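Local coordinates for fucolectin-related protein (Streptococcus pneumoniae, PDB 2WMF) that probably hydrolyses carbohydrate blood-group antigens of the host, as the catalytic module of a family 98 glycoside hydrolase, at residues Gln28-Thr32 / Tyr140-Lys144; Ser430-Tyr434 / Val446-Tyr451; Met450-Thr455 / Glu472-Leu477. One frame throughout, in Å; residues are numbered along the deposited sequence.

Contact 1: residues Gln28-Thr32 / Tyr140-Lys144; sequences QMRTT and YSVLK
Arg30 reaches across from the chain's N-terminal loop to Tyr140 and Leu143, at the N-terminal end of strand 143-149 in the eight-stranded parallel (β/α)8 barrel. Its CB starts against the aliphatic part of Lys144, 3.7 Å from CD. With CG anti to the carbonyl carbon (chi1 -65°) and the chain extended from CG to NE, the side chain runs past the strand, and CD comes 3.3 Å from Leu143 O. NE donates to Tyr173 O, while NH2 donates to Phe137 O near the end of helix 130-139. NH1 does the work across the contact: it donates to both Tyr140 O and Leu143 O, each 2.9 Å away. Both carbonyls sit at the edge of the guanidinium, Tyr140 O in its plane and Leu143 O tilted 23° out of it. Four bonds thus fix the rotation of the group, and the cation beside a helix C-terminus is probably electrostatically favoured. Tyr140 to Leu143 forms a type I turn just after the helix, closed by Leu143 N on Tyr140 O; the two donors, Leu143 N and Arg30 NH1, approach from opposite faces of the carbonyl plane. Lys144, bent at chi2 and chi4, donates from NZ to Val142 O, and its CE passes 3.5 Å from Arg30 O. Beyond it, one water links Thr31 OG1 to Lys144 O, 2.7 Å from each, and gives a proton to the carbonyl.

Contact 2: residues Ser430-Tyr434 / Val446-Tyr451; sequences SWYIY and VMLPMY
Trp431 and Leu448 pack against each other inside a β-sandwich: strand 430-434 belongs to one antiparallel sheet, strand 446-449 to the one facing it. The segment axes approach to 9.8 Å and run nearly antiparallel, at 167°, a spacing bridged by side chains and not by strand-to-strand backbone bonds. The tight part is the layer of Trp431, Ile433 and Leu448. Leu448 lies over one face of the indole, CB above the five-membered ring as a CH-pi contact (4.0 Å to its centroid) and CD2 farther along, 4.0 Å above the ring plane. Its other branch, CD1, meets Ile433 CD1 tip to tip at 3.6 Å, where the chi2 of Ile433, 136°, departs from a staggered value. Farther along the strands, toward Val446, the fit is slacker, with Ile433 CG2 and Val446 CG2 4.2 Å apart.

Toward the solvent side the strand leads into Pro449, Met450 and Tyr451, and contact shifts to the rim of the indole. Met450 SD lies at the ring edge, 3.7 Å from Trp431 CD1, in a Met-aromatic contact. The exposed Tyr451 crosses at about a right angle and touches through its own edge, CE2 to Trp431 CZ2 at 3.9 Å; Arg426 makes cation-pi contacts with both aromatics. What ties this outer end down is polar: Trp431 NE1 donates to Pro449 O at 3.0 Å, the acceptor lying within 9° of the indole plane.

Contact 3: residues Met450-Thr455 / Glu472-Leu477; sequences MYTNNT and ENPNNL
Thr452 faces Glu472 with their CA atoms 7.0 Å apart, and the CA atoms of Asn454 and Asn475 are 6.3 Å apart, where two β-hairpin turns meet at one end of the β-sandwich. Residues 450-455 join strands 444-449 and 457-462 of one sheet; 472-477 join 467-472 and 477-482 of the other, the latter turn closed by a backbone bond from Asn473 N to Asn476 O. Across the gap the carboxylate of Glu472, extended beyond CG, plugs into the curled backbone of the first turn. OE2 takes Tyr451 N on its syn lone pair (2.9 Å, 156° at the hydrogen) and forms a salt bridge with Arg426. OE1 is met on its anti side by Thr452 OG1, 2.7 Å away, which the hydroxyl reaches by standing between the backbone N and carbonyl carbon (chi1 64°). Weak bonds from Tyr451 N and Thr452 N add to OE1. So many donors around a buried acid would probably keep it ionised. Met450, bent at chi2 and chi3, lays CE against the Glu472 side chain, 3.6 Å from CG; the apolar contact proper is Met450 CE to Leu477 CD2 at 3.7 Å. That same leucine methyl touches Asn454 CB at 3.9 Å, and Leu477 CD1 meets Thr455 CG2. A water accepts from Thr455 N and lies 3.0 Å from Glu472 OE1, to which it can donate.

Overall arrangement
Contacts 2 and 3 are neighbours in the C-terminal β-sandwich, their centres 12 Å apart. Met450 and Tyr451 belong to both: contact 2 joins the facing sheets through their interior, and contact 3 continues along the same chain to where the hairpin turns meet. Arg426 serves both. Contact 1 stands apart in the barrel, its centre 39 Å from that of contact 2 and 41 Å from that of contact 3, with nearest atoms about 19 Å and 24 Å away. It sits where strand 143-149 begins, whereas active sites of such barrels lie at the strands' C-terminal ends.

Contact 1: residues Gln28-Thr32 / Tyr140-Lys144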
loop_
_atom_site.group_PDB
_atom_site.type_symbol
_atom_site.label_atom_id
_atom_site.label_comp_id
_atom_site.label_asym_id
_atom_site.label_seq_id
_atom_site.Cartn_x
_atom_site.Cartn_y
_atom_site.Cartn_z
ATOM N N GLN A 28 9.745 -25.523 -7.011
ATOM C CA GLN A 28 10.322 -24.255 -6.604
ATOM C C GLN A 28 9.295 -23.156 -6.849
ATOM O O GLN A 28 8.511 -23.226 -7.793
ATOM C CB GLN A 28 11.600 -23.962 -7.347
ATOM C CG GLN A 28 12.254 -22.634 -6.936
ATOM C CD GLN A 28 13.530 -22.401 -7.646
ATOM O OE1 GLN A 28 13.762 -22.992 -8.660
ATOM N NE2 GLN A 28 14.371 -21.527 -7.116
ATOM N N MET A 29 9.281 -22.190 -5.947
ATOM C CA MET A 29 8.395 -21.058 -6.099
ATOM C C MET A 29 8.805 -20.259 -7.343
ATOM O O MET A 29 10.006 -20.040 -7.640
ATOM C CB MET A 29 8.410 -20.207 -4.842
ATOM C CG MET A 29 7.906 -20.912 -3.597
ATOM S SD MET A 29 6.187 -21.414 -3.692
ATOM C CE MET A 29 5.340 -19.821 -3.844
ATOM N N ARG A 30 7.789 -19.825 -8.077
ATOM C CA ARG A 30 8.001 -19.017 -9.268
ATOM C C ARG A 30 8.428 -17.568 -8.996
ATOM O O ARG A 30 9.009 -16.934 -9.858
ATOM C CB ARG A 30 6.731 -19.019 -10.127
ATOM C CG ARG A 30 6.379 -20.392 -10.690
ATOM C CD ARG A 30 5.201 -20.339 -11.722
ATOM N NE ARG A 30 4.974 -21.675 -12.304
ATOM C CZ ARG A 30 4.653 -21.935 -13.562
ATOM N NH1 ARG A 30 4.433 -21.004 -14.449
ATOM N NH2 ARG A 30 4.602 -23.205 -13.947
ATOM N N THR A 31 8.055 -17.081 -7.815
ATOM C CA THR A 31 8.427 -15.756 -7.302
ATOM C C THR A 31 8.821 -15.940 -5.843
ATOM O O THR A 31 8.137 -16.660 -5.124
ATOM C CB THR A 31 7.239 -14.757 -7.385
ATOM O OG1 THR A 31 6.649 -14.809 -8.690
ATOM C CG2 THR A 31 7.714 -13.318 -7.026
ATOM N N THR A 32 9.933 -15.330 -5.425
ATOM C CA THR A 32 10.345 -15.295 -4.042
ATOM C C THR A 32 9.769 -13.993 -3.462
ATOM O O THR A 32 10.115 -12.901 -3.911
ATOM C CB THR A 32 11.857 -15.323 -3.915
ATOM O OG1 THR A 32 12.321 -16.586 -4.403
ATOM C CG2 THR A 32 12.297 -15.140 -2.493
ATOM N N TYR A 140 3.537 -21.783 -19.732
ATOM C CA TYR A 140 4.150 -20.468 -19.633
ATOM C C TYR A 140 4.932 -20.300 -18.320
ATOM O O TYR A 140 4.330 -20.117 -17.244
ATOM C CB TYR A 140 3.063 -19.387 -19.726
ATOM C CG TYR A 140 2.342 -19.360 -21.057
ATOM C CD1 TYR A 140 3.013 -18.919 -22.215
ATOM C CD2 TYR A 140 1.044 -19.860 -21.195
ATOM C CE1 TYR A 140 2.390 -18.907 -23.436
ATOM C CE2 TYR A 140 0.399 -19.858 -22.448
ATOM C CZ TYR A 140 1.105 -19.385 -23.562
ATOM O OH TYR A 140 0.500 -19.369 -24.786
ATOM N N SER A 141 6.260 -20.301 -18.418
ATOM C CA SER A 141 7.107 -20.051 -17.254
ATOM C C SER A 141 6.929 -18.608 -16.709
ATOM O O SER A 141 7.185 -18.359 -15.536
ATOM C CB SER A 141 8.599 -20.319 -17.573
ATOM O OG SER A 141 9.103 -19.433 -18.532
ATOM N N VAL A 142 6.535 -17.681 -17.581
ATOM C CA VAL A 142 6.306 -16.269 -17.135
ATOM C C VAL A 142 5.026 -16.105 -16.301
ATOM O O VAL A 142 4.857 -15.070 -15.667
ATOM C CB VAL A 142 6.273 -15.239 -18.296
ATOM C CG1 VAL A 142 7.635 -15.167 -19.018
ATOM C CG2 VAL A 142 5.148 -15.507 -19.244
ATOM N N LEU A 143 4.136 -17.087 -16.314
ATOM C CA LEU A 143 2.885 -16.980 -15.557
ATOM C C LEU A 143 3.193 -17.264 -14.084
ATOM O O LEU A 143 3.404 -18.393 -13.703
ATOM C CB LEU A 143 1.815 -17.916 -16.100
ATOM C CG LEU A 143 0.462 -17.875 -15.369
ATOM C CD1 LEU A 143 -0.086 -16.408 -15.295
ATOM C CD2 LEU A 143 -0.593 -18.863 -15.942
ATOM N N LYS A 144 3.151 -16.217 -13.261
ATOM C CA LYS A 144 3.555 -16.288 -11.864
ATOM C C LYS A 144 2.407 -16.483 -10.894
ATOM O O LYS A 144 2.631 -16.836 -9.740
ATOM C CB LYS A 144 4.367 -15.028 -11.458
ATOM C CG LYS A 144 5.585 -14.757 -12.345
ATOM C CD LYS A 144 6.541 -15.960 -12.274
ATOM C CE LYS A 144 7.878 -15.634 -12.854
ATOM N NZ LYS A 144 7.675 -15.155 -14.148
HETATM O O HOH W 1 4.780 -16.666 -8.119
#

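Contact 2: residues Ser430-Tyr434 / Val446-Tyr451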
loop_
_atom_site.group_PDB
_atom_site.type_symbol
_atom_site.label_atom_id
_atom_site.label_comp_id
_atom_site.label_asym_id
_atom_site.label_seq_id
_atom_site.Cartn_x
_atom_site.Cartn_y
_atom_site.Cartn_z
ATOM N N SER A 430 14.658 2.320 13.939
ATOM C CA SER A 430 14.201 3.438 13.121
ATOM C C SER A 430 12.884 4.070 13.617
ATOM O O SER A 430 12.078 3.407 14.292
ATOM C CB SER A 430 13.971 3.005 11.687
ATOM O OG SER A 430 15.120 2.452 11.100
ATOM N N TRP A 431 12.694 5.336 13.243
ATOM C CA TRP A 431 11.429 6.016 13.345
ATOM C C TRP A 431 10.844 6.162 11.948
ATOM O O TRP A 431 11.530 6.611 11.024
ATOM C CB TRP A 431 11.607 7.439 13.921
ATOM C CG TRP A 431 11.821 7.524 15.408
ATOM C CD1 TRP A 431 12.984 7.942 16.076
ATOM C CD2 TRP A 431 10.838 7.317 16.402
ATOM N NE1 TRP A 431 12.761 7.961 17.440
ATOM C CE2 TRP A 431 11.445 7.621 17.680
ATOM C CE3 TRP A 431 9.497 6.947 16.361
ATOM C CZ2 TRP A 431 10.743 7.556 18.862
ATOM C CZ3 TRP A 431 8.798 6.901 17.564
ATOM C CH2 TRP A 431 9.432 7.174 18.794
ATOM N N TYR A 432 9.557 5.826 11.822
ATOM C CA TYR A 432 8.759 6.011 10.602
ATOM C C TYR A 432 7.697 7.096 10.932
ATOM O O TYR A 432 6.938 6.959 11.896
ATOM C CB TYR A 432 8.091 4.698 10.152
ATOM C CG TYR A 432 9.089 3.811 9.462
ATOM C CD1 TYR A 432 9.203 3.851 8.080
ATOM C CD2 TYR A 432 10.019 3.056 10.180
ATOM C CE1 TYR A 432 10.193 3.155 7.407
ATOM C CE2 TYR A 432 11.044 2.325 9.512
ATOM C CZ TYR A 432 11.138 2.371 8.136
ATOM O OH TYR A 432 12.145 1.679 7.480
ATOM N N ILE A 433 7.663 8.156 10.127
ATOM C CA ILE A 433 6.992 9.397 10.483
ATOM C C ILE A 433 6.190 9.946 9.293
ATOM O O ILE A 433 6.655 9.899 8.151
ATOM C CB ILE A 433 8.042 10.473 10.855
ATOM C CG1 ILE A 433 8.953 9.981 11.984
ATOM C CG2 ILE A 433 7.401 11.797 11.179
ATOM C CD1 ILE A 433 10.395 10.294 11.726
ATOM N N TYR A 434 5.026 10.520 9.572
ATOM C CA TYR A 434 4.329 11.359 8.597
ATOM C C TYR A 434 3.351 12.337 9.234
ATOM O O TYR A 434 2.938 12.197 10.376
ATOM C CB TYR A 434 3.679 10.558 7.473
ATOM C CG TYR A 434 2.661 9.467 7.769
ATOM C CD1 TYR A 434 1.437 9.754 8.392
ATOM C CD2 TYR A 434 2.890 8.122 7.378
ATOM C CE1 TYR A 434 0.508 8.751 8.655
ATOM C CE2 TYR A 434 1.944 7.129 7.592
ATOM C CZ TYR A 434 0.740 7.430 8.218
ATOM O OH TYR A 434 -0.220 6.461 8.402
ATOM N N VAL A 446 6.608 16.504 15.608
ATOM C CA VAL A 446 6.974 15.445 16.500
ATOM C C VAL A 446 8.295 15.782 17.158
ATOM O O VAL A 446 9.176 16.396 16.546
ATOM C CB VAL A 446 7.041 14.061 15.788
ATOM C CG1 VAL A 446 5.637 13.657 15.225
ATOM C CG2 VAL A 446 8.088 13.961 14.699
ATOM N N MET A 447 8.388 15.348 18.409
ATOM C CA MET A 447 9.653 15.344 19.169
ATOM C C MET A 447 9.901 13.894 19.535
ATOM O O MET A 447 9.135 13.294 20.270
ATOM C CB MET A 447 9.543 16.201 20.436
ATOM C CG MET A 447 10.863 16.367 21.133
ATOM S SD MET A 447 11.504 14.980 22.076
ATOM C CE MET A 447 10.163 14.482 23.210
ATOM N N LEU A 448 10.983 13.358 18.965
ATOM C CA LEU A 448 11.340 11.959 19.031
ATOM C C LEU A 448 12.579 11.730 19.907
ATOM O O LEU A 448 13.701 12.069 19.524
ATOM C CB LEU A 448 11.636 11.478 17.616
ATOM C CG LEU A 448 10.641 11.733 16.493
ATOM C CD1 LEU A 448 11.171 11.271 15.122
ATOM C CD2 LEU A 448 9.277 11.118 16.811
ATOM N N PRO A 449 12.372 11.137 21.090
ATOM C CA PRO A 449 13.530 10.647 21.855
ATOM C C PRO A 449 14.317 9.687 20.967
ATOM O O PRO A 449 13.736 8.973 20.133
ATOM C CB PRO A 449 12.891 9.870 23.012
ATOM C CG PRO A 449 11.483 10.405 23.140
ATOM C CD PRO A 449 11.101 10.748 21.716
ATOM N N MET A 450 15.630 9.665 21.147
ATOM C CA MET A 450 16.477 8.804 20.336
ATOM C C MET A 450 17.109 7.733 21.222
ATOM O O MET A 450 17.174 7.871 22.438
ATOM C CB MET A 450 17.529 9.643 19.597
ATOM C CG MET A 450 16.885 10.681 18.578
ATOM S SD MET A 450 15.973 9.867 17.232
ATOM C CE MET A 450 17.366 9.630 16.116
ATOM N N TYR A 451 17.495 6.628 20.590
ATOM C CA TYR A 451 17.859 5.390 21.317
ATOM C C TYR A 451 19.363 5.127 21.283
ATOM O O TYR A 451 19.835 4.133 21.833
ATOM C CB TYR A 451 17.091 4.193 20.752
ATOM C CG TYR A 451 15.564 4.220 20.986
ATOM C CD1 TYR A 451 14.930 3.213 21.710
ATOM C CD2 TYR A 451 14.767 5.252 20.441
ATOM C CE1 TYR A 451 13.537 3.199 21.904
ATOM C CE2 TYR A 451 13.366 5.243 20.623
ATOM C CZ TYR A 451 12.764 4.247 21.369
ATOM O OH TYR A 451 11.385 4.252 21.554
#

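Contact 3: residues Met450-Thr455 / Glu472-Leu477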
loop_
_atom_site.group_PDB
_atom_site.type_symbol
_atom_site.label_atom_id
_atom_site.label_comp_id
_atom_site.label_asym_id
_atom_site.label_seq_id
_atom_site.Cartn_x
_atom_site.Cartn_y
_atom_site.Cartn_z
ATOM N N MET A 450 15.630 9.665 21.147
ATOM C CA MET A 450 16.477 8.804 20.336
ATOM C C MET A 450 17.109 7.733 21.222
ATOM O O MET A 450 17.174 7.871 22.438
ATOM C CB MET A 450 17.529 9.643 19.597
ATOM C CG MET A 450 16.885 10.681 18.578
ATOM S SD MET A 450 15.973 9.867 17.232
ATOM C CE MET A 450 17.366 9.630 16.116
ATOM N N TYR A 451 17.495 6.628 20.590
ATOM C CA TYR A 451 17.859 5.390 21.317
ATOM C C TYR A 451 19.363 5.127 21.283
ATOM O O TYR A 451 19.835 4.133 21.833
ATOM C CB TYR A 451 17.091 4.193 20.752
ATOM C CG TYR A 451 15.564 4.220 20.986
ATOM C CD1 TYR A 451 14.930 3.213 21.710
ATOM C CD2 TYR A 451 14.767 5.252 20.441
ATOM C CE1 TYR A 451 13.537 3.199 21.904
ATOM C CE2 TYR A 451 13.366 5.243 20.623
ATOM C CZ TYR A 451 12.764 4.247 21.369
ATOM O OH TYR A 451 11.385 4.252 21.554
ATOM N N THR A 452 20.095 6.044 20.675
ATOM C CA THR A 452 21.564 6.063 20.671
ATOM C C THR A 452 22.017 7.464 21.095
ATOM O O THR A 452 21.241 8.420 21.093
ATOM C CB THR A 452 22.145 5.785 19.280
ATOM O OG1 THR A 452 21.766 6.835 18.360
ATOM C CG2 THR A 452 21.680 4.417 18.742
ATOM N N ASN A 453 23.286 7.610 21.422
ATOM C CA ASN A 453 23.824 8.929 21.772
ATOM C C ASN A 453 24.357 9.736 20.559
ATOM O O ASN A 453 25.079 10.749 20.767
ATOM C CB ASN A 453 24.839 8.810 22.901
ATOM C CG ASN A 453 26.170 8.272 22.439
ATOM O OD1 ASN A 453 26.280 7.762 21.313
ATOM N ND2 ASN A 453 27.217 8.364 23.307
ATOM N N ASN A 454 23.954 9.370 19.323
ATOM C CA ASN A 454 24.191 10.240 18.136
ATOM C C ASN A 454 23.594 11.646 18.411
ATOM O O ASN A 454 24.209 12.676 18.089
ATOM C CB ASN A 454 23.626 9.614 16.864
ATOM C CG ASN A 454 24.388 8.370 16.436
ATOM O OD1 ASN A 454 23.843 7.240 16.429
ATOM N ND2 ASN A 454 25.659 8.549 16.090
ATOM N N THR A 455 22.401 11.642 19.009
ATOM C CA THR A 455 21.703 12.842 19.483
ATOM C C THR A 455 20.729 12.456 20.574
ATOM O O THR A 455 20.301 11.329 20.658
ATOM C CB THR A 455 21.025 13.591 18.296
ATOM O OG1 THR A 455 20.758 14.958 18.666
ATOM C CG2 THR A 455 19.786 12.904 17.849
ATOM N N GLU A 472 18.769 4.891 13.076
ATOM C CA GLU A 472 19.904 5.058 13.982
ATOM C C GLU A 472 20.889 3.919 13.777
ATOM O O GLU A 472 20.635 2.782 14.177
ATOM C CB GLU A 472 19.432 5.094 15.425
ATOM C CG GLU A 472 18.397 6.192 15.705
ATOM C CD GLU A 472 18.176 6.390 17.211
ATOM O OE1 GLU A 472 19.109 6.915 17.850
ATOM O OE2 GLU A 472 17.100 6.034 17.762
ATOM N N ASN A 473 22.014 4.229 13.129
ATOM C CA ASN A 473 23.149 3.319 13.077
ATOM C C ASN A 473 23.969 3.578 14.323
ATOM O O ASN A 473 23.680 4.516 15.074
ATOM C CB ASN A 473 23.951 3.526 11.804
ATOM C CG ASN A 473 23.152 3.147 10.560
ATOM O OD1 ASN A 473 23.007 3.961 9.607
ATOM N ND2 ASN A 473 22.661 1.910 10.535
ATOM N N PRO A 474 24.961 2.717 14.589
ATOM C CA PRO A 474 25.762 2.978 15.773
ATOM C C PRO A 474 26.358 4.382 15.898
ATOM O O PRO A 474 26.289 4.985 16.962
ATOM C CB PRO A 474 26.853 1.887 15.703
ATOM C CG PRO A 474 26.136 0.711 15.081
ATOM C CD PRO A 474 25.306 1.408 13.968
ATOM N N ASN A 475 26.886 4.904 14.798
ATOM C CA ASN A 475 27.617 6.168 14.837
ATOM C C ASN A 475 27.216 7.187 13.787
ATOM O O ASN A 475 27.925 8.159 13.585
ATOM C CB ASN A 475 29.120 5.907 14.837
ATOM C CG ASN A 475 29.583 5.328 16.146
ATOM O OD1 ASN A 475 29.950 6.072 17.123
ATOM N ND2 ASN A 475 29.543 4.039 16.219
ATOM N N ASN A 476 26.033 6.985 13.182
ATOM C CA ASN A 476 25.446 7.988 12.326
ATOM C C ASN A 476 23.949 7.805 12.317
ATOM O O ASN A 476 23.432 6.773 12.734
ATOM C CB ASN A 476 26.027 7.898 10.918
ATOM C CG ASN A 476 25.647 6.604 10.223
ATOM O OD1 ASN A 476 24.490 6.430 9.828
ATOM N ND2 ASN A 476 26.604 5.670 10.087
ATOM N N LEU A 477 23.278 8.847 11.858
ATOM C CA LEU A 477 21.850 8.824 11.556
ATOM C C LEU A 477 21.652 8.912 10.042
ATOM O O LEU A 477 22.294 9.760 9.381
ATOM C CB LEU A 477 21.175 10.011 12.230
ATOM C CG LEU A 477 21.196 10.120 13.747
ATOM C CD1 LEU A 477 20.495 11.445 14.110
ATOM C CD2 LEU A 477 20.634 8.900 14.446
HETATM O O HOH W 2 20.471 9.598 18.203
#